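PDB 3H35: DUF4393 domain-containing protein from Alcanivorax borkumensis, which is of unknown function but carries an Abi-alpha (abortive infection) family domain, probably related to helix-turn-helix proteins, in a marine hydrocarbon-degrading bacterium. Local coordinates for residues 60-68 and 162-172. Numbering follows the deposited sequence.
Sequences RLLAALSDG and LRISPLGRQLW
Ile164, the last residue of its strand, reaches from the sheet to Leu62, Leu65 and Ser66 near the C-terminal end of helix 56-65, and each of its side-chain atoms has a partner there. CB and CG2 both lie against the carbonyl oxygen of Leu65, with Ile164 CB 3.7 Å from Leu65 O; CB also faces Leu65 CB. With CG1 anti to the backbone N (chi1 -162°), the longer branch runs on to Leu62, Ile164 CG1 lying 4.0 Å from Leu62 CD1. The tip, Ile164 CD1, ends between Leu62 CD1 and Ser66 CA, 3.8 Å from Ser66 CA. Leu62 and Ile164 cross almost perpendicularly, and the other methyl of Leu62, CD2, rests 3.9 Å from Trp172 CE3.

The indole of Trp172 lies across Leu62, Ala63 and Ser66. Ser66 CB sits over one face of its five-membered ring, 3.7 Å from the centroid and 12° from the normal, which meets the geometry of a CH-pi contact, while CH2 at the far end of the benzo ring approaches Ala63 CA. Ser66 OG turns back to Ala63 O (2.7 Å), a carbonyl that also accepts from Ser66 N; the hydroxyl bond holds the serine rotamer beside the ring.

No direct hydrogen bond joins the segments, but water does: one molecule donates to Leu65 O and accepts from Ile164 N, and another links Gly68 O to Arg163 NH1, whose NE bonds Ser122.

The axes of helix 60-65 and strand 162-164 cross at 84°, 8.1 Å apart at closest approach. Val119 of the neighbouring strand touches Leu65 and Leu162, Leu51 of helix 42-52 touches Leu62, and helix 166-175, N-capped by Ser165 (Gly168 N to Ser165 OG, 2.9 Å), brings Trp172 back onto helix 56-65.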
loop_
_atom_site.group_PDB
_atom_site.type_symbol
_atom_site.label_atom_id
_atom_site.label_comp_id
_atom_site.label_asym_id
_atom_site.label_seq_id
_atom_site.Cartn_x
_atom_site.Cartn_y
_atom_site.Cartn_z
ATOM N N ARG A 60 -8.193 3.027 -18.062
ATOM C CA ARG A 60 -9.533 3.446 -18.438
ATOM C C ARG A 60 -10.344 3.905 -17.209
ATOM O O ARG A 60 -11.101 4.890 -17.278
ATOM C CB ARG A 60 -10.246 2.325 -19.231
ATOM C CG ARG A 60 -9.691 2.115 -20.646
ATOM C CD ARG A 60 -10.531 1.183 -21.458
ATOM N NE ARG A 60 -11.757 1.872 -21.798
ATOM C CZ ARG A 60 -11.969 2.585 -22.895
ATOM N NH1 ARG A 60 -11.039 2.677 -23.842
ATOM N NH2 ARG A 60 -13.139 3.197 -23.055
ATOM N N LEU A 61 -10.171 3.204 -16.069
ATOM C CA LEU A 61 -10.774 3.638 -14.801
ATOM C C LEU A 61 -10.253 5.004 -14.356
ATOM O O LEU A 61 -11.017 5.871 -13.976
ATOM C CB LEU A 61 -10.511 2.625 -13.670
ATOM C CG LEU A 61 -11.298 1.326 -13.711
ATOM C CD1 LEU A 61 -10.661 0.286 -12.726
ATOM C CD2 LEU A 61 -12.774 1.646 -13.411
ATOM N N LEU A 62 -8.936 5.196 -14.395
ATOM C CA LEU A 62 -8.371 6.487 -14.014
ATOM C C LEU A 62 -8.869 7.586 -14.961
ATOM O O LEU A 62 -9.211 8.678 -14.525
ATOM C CB LEU A 62 -6.843 6.440 -13.947
ATOM C CG LEU A 62 -6.172 7.610 -13.195
ATOM C CD1 LEU A 62 -6.709 7.772 -11.743
ATOM C CD2 LEU A 62 -4.629 7.471 -13.158
ATOM N N ALA A 63 -8.903 7.299 -16.265
ATOM C CA ALA A 63 -9.438 8.250 -17.229
ATOM C C ALA A 63 -10.861 8.672 -16.849
ATOM O O ALA A 63 -11.199 9.833 -16.919
ATOM C CB ALA A 63 -9.446 7.633 -18.682
ATOM N N ALA A 64 -11.686 7.711 -16.488
ATOM C CA ALA A 64 -13.089 7.988 -16.182
ATOM C C ALA A 64 -13.149 8.887 -14.925
ATOM O O ALA A 64 -14.043 9.713 -14.782
ATOM C CB ALA A 64 -13.876 6.664 -15.984
ATOM N N LEU A 65 -12.169 8.748 -14.031
ATOM C CA LEU A 65 -12.123 9.593 -12.846
ATOM C C LEU A 65 -11.485 10.969 -13.052
ATOM O O LEU A 65 -11.629 11.863 -12.199
ATOM C CB LEU A 65 -11.379 8.865 -11.729
ATOM C CG LEU A 65 -12.106 7.637 -11.202
ATOM C CD1 LEU A 65 -11.063 6.763 -10.463
ATOM C CD2 LEU A 65 -13.336 8.025 -10.330
ATOM N N SER A 66 -10.788 11.140 -14.172
ATOM C CA SER A 66 -9.910 12.301 -14.310
ATOM C C SER A 66 -10.635 13.635 -14.407
ATOM O O SER A 66 -10.030 14.647 -14.136
ATOM C CB SER A 66 -8.971 12.154 -15.527
ATOM O OG SER A 66 -9.699 12.055 -16.750
ATOM N N ASP A 67 -11.897 13.664 -14.829
ATOM C CA ASP A 67 -12.631 14.933 -14.918
ATOM C C ASP A 67 -13.393 15.238 -13.612
ATOM O O ASP A 67 -14.261 16.131 -13.585
ATOM C CB ASP A 67 -13.640 14.879 -16.086
ATOM C CG ASP A 67 -14.700 13.804 -15.881
ATOM O OD1 ASP A 67 -14.671 13.063 -14.844
ATOM O OD2 ASP A 67 -15.557 13.663 -16.770
ATOM N N GLY A 68 -13.109 14.494 -12.544
ATOM C CA GLY A 68 -13.786 14.711 -11.277
ATOM C C GLY A 68 -15.010 13.825 -11.049
ATOM O O GLY A 68 -15.585 13.860 -9.987
ATOM N N LEU A 162 -15.943 6.856 -4.887
ATOM C CA LEU A 162 -14.611 6.751 -5.484
ATOM C C LEU A 162 -14.348 8.006 -6.251
ATOM O O LEU A 162 -15.181 8.408 -7.043
ATOM C CB LEU A 162 -14.556 5.565 -6.449
ATOM C CG LEU A 162 -13.275 5.288 -7.237
ATOM C CD1 LEU A 162 -12.140 4.869 -6.256
ATOM C CD2 LEU A 162 -13.569 4.193 -8.303
ATOM N N ARG A 163 -13.178 8.606 -6.040
ATOM C CA ARG A 163 -12.720 9.766 -6.808
ATOM C C ARG A 163 -11.229 9.705 -7.065
ATOM O O ARG A 163 -10.528 9.049 -6.338
ATOM C CB ARG A 163 -12.911 11.050 -6.032
ATOM C CG ARG A 163 -14.278 11.286 -5.566
ATOM C CD ARG A 163 -14.223 12.405 -4.548
ATOM N NE ARG A 163 -15.503 12.392 -3.894
ATOM C CZ ARG A 163 -16.601 12.916 -4.404
ATOM N NH1 ARG A 163 -16.572 13.548 -5.563
ATOM N NH2 ARG A 163 -17.720 12.799 -3.736
ATOM N N ILE A 164 -10.764 10.488 -8.037
ATOM C CA ILE A 164 -9.344 10.698 -8.265
ATOM C C ILE A 164 -8.738 11.444 -7.078
ATOM O O ILE A 164 -9.386 12.300 -6.492
ATOM C CB ILE A 164 -9.083 11.472 -9.599
ATOM C CG1 ILE A 164 -7.627 11.293 -10.038
ATOM C CG2 ILE A 164 -9.387 12.995 -9.468
ATOM C CD1 ILE A 164 -7.436 11.575 -11.513
ATOM N N SER A 165 -7.522 11.079 -6.708
ATOM C CA SER A 165 -6.777 11.755 -5.636
ATOM C C SER A 165 -5.992 12.940 -6.216
ATOM O O SER A 165 -5.784 13.012 -7.421
ATOM C CB SER A 165 -5.782 10.788 -5.009
ATOM O OG SER A 165 -4.660 10.554 -5.854
ATOM N N PRO A 166 -5.524 13.846 -5.358
ATOM C CA PRO A 166 -4.594 14.919 -5.750
ATOM C C PRO A 166 -3.355 14.400 -6.475
ATOM O O PRO A 166 -2.857 15.028 -7.403
ATOM C CB PRO A 166 -4.179 15.524 -4.410
ATOM C CG PRO A 166 -5.311 15.263 -3.515
ATOM C CD PRO A 166 -5.846 13.901 -3.930
ATOM N N LEU A 167 -2.855 13.240 -6.048
ATOM C CA LEU A 167 -1.685 12.678 -6.675
ATOM C C LEU A 167 -2.047 12.158 -8.054
ATOM O O LEU A 167 -1.281 12.309 -9.013
ATOM C CB LEU A 167 -1.088 11.578 -5.792
ATOM C CG LEU A 167 -0.572 12.004 -4.393
ATOM C CD1 LEU A 167 -0.066 10.783 -3.583
ATOM C CD2 LEU A 167 0.549 13.051 -4.477
ATOM N N GLY A 168 -3.195 11.511 -8.171
ATOM C CA GLY A 168 -3.626 11.034 -9.483
ATOM C C GLY A 168 -3.848 12.209 -10.442
ATOM O O GLY A 168 -3.478 12.165 -11.627
ATOM N N ARG A 169 -4.364 13.303 -9.905
ATOM C CA ARG A 169 -4.631 14.462 -10.730
ATOM C C ARG A 169 -3.317 15.076 -11.160
ATOM O O ARG A 169 -3.157 15.458 -12.312
ATOM C CB ARG A 169 -5.491 15.440 -9.948
ATOM C CG ARG A 169 -5.930 16.701 -10.689
ATOM C CD ARG A 169 -6.728 17.642 -9.700
ATOM N NE ARG A 169 -8.023 17.054 -9.289
ATOM C CZ ARG A 169 -8.350 16.571 -8.077
ATOM N NH1 ARG A 169 -7.498 16.556 -7.032
ATOM N NH2 ARG A 169 -9.584 16.079 -7.904
ATOM N N GLN A 170 -2.349 15.144 -10.233
ATOM C CA GLN A 170 -1.063 15.733 -10.540
ATOM C C GLN A 170 -0.385 14.912 -11.604
ATOM O O GLN A 170 0.145 15.464 -12.559
ATOM C CB GLN A 170 -0.153 15.800 -9.307
ATOM C CG GLN A 170 1.224 16.402 -9.613
ATOM C CD GLN A 170 2.081 16.530 -8.364
ATOM O OE1 GLN A 170 1.749 15.995 -7.301
ATOM N NE2 GLN A 170 3.150 17.287 -8.476
ATOM N N LEU A 171 -0.429 13.581 -11.462
ATOM C CA LEU A 171 0.179 12.696 -12.489
ATOM C C LEU A 171 -0.516 12.812 -13.861
ATOM O O LEU A 171 0.148 12.866 -14.926
ATOM C CB LEU A 171 0.176 11.232 -12.026
ATOM C CG LEU A 171 1.275 10.900 -11.000
ATOM C CD1 LEU A 171 0.893 9.602 -10.311
ATOM C CD2 LEU A 171 2.668 10.900 -11.726
ATOM N N TRP A 172 -1.847 12.837 -13.831
ATOM C CA TRP A 172 -2.624 12.989 -15.056
ATOM C C TRP A 172 -2.213 14.249 -15.771
ATOM O O TRP A 172 -1.947 14.228 -16.946
ATOM C CB TRP A 172 -4.114 13.080 -14.764
ATOM C CG TRP A 172 -4.945 12.732 -15.977
ATOM C CD1 TRP A 172 -5.582 13.589 -16.824
ATOM C CD2 TRP A 172 -5.172 11.416 -16.482
ATOM N NE1 TRP A 172 -6.223 12.875 -17.809
ATOM C CE2 TRP A 172 -5.987 11.538 -17.612
ATOM C CE3 TRP A 172 -4.789 10.139 -16.060
ATOM C CZ2 TRP A 172 -6.394 10.432 -18.356
ATOM C CZ3 TRP A 172 -5.220 9.036 -16.790
ATOM C CH2 TRP A 172 -6.006 9.196 -17.929
HETATM O O HOH W 1 -12.827 11.802 -9.739
HETATM O O HOH W 2 -14.124 14.152 -7.605
#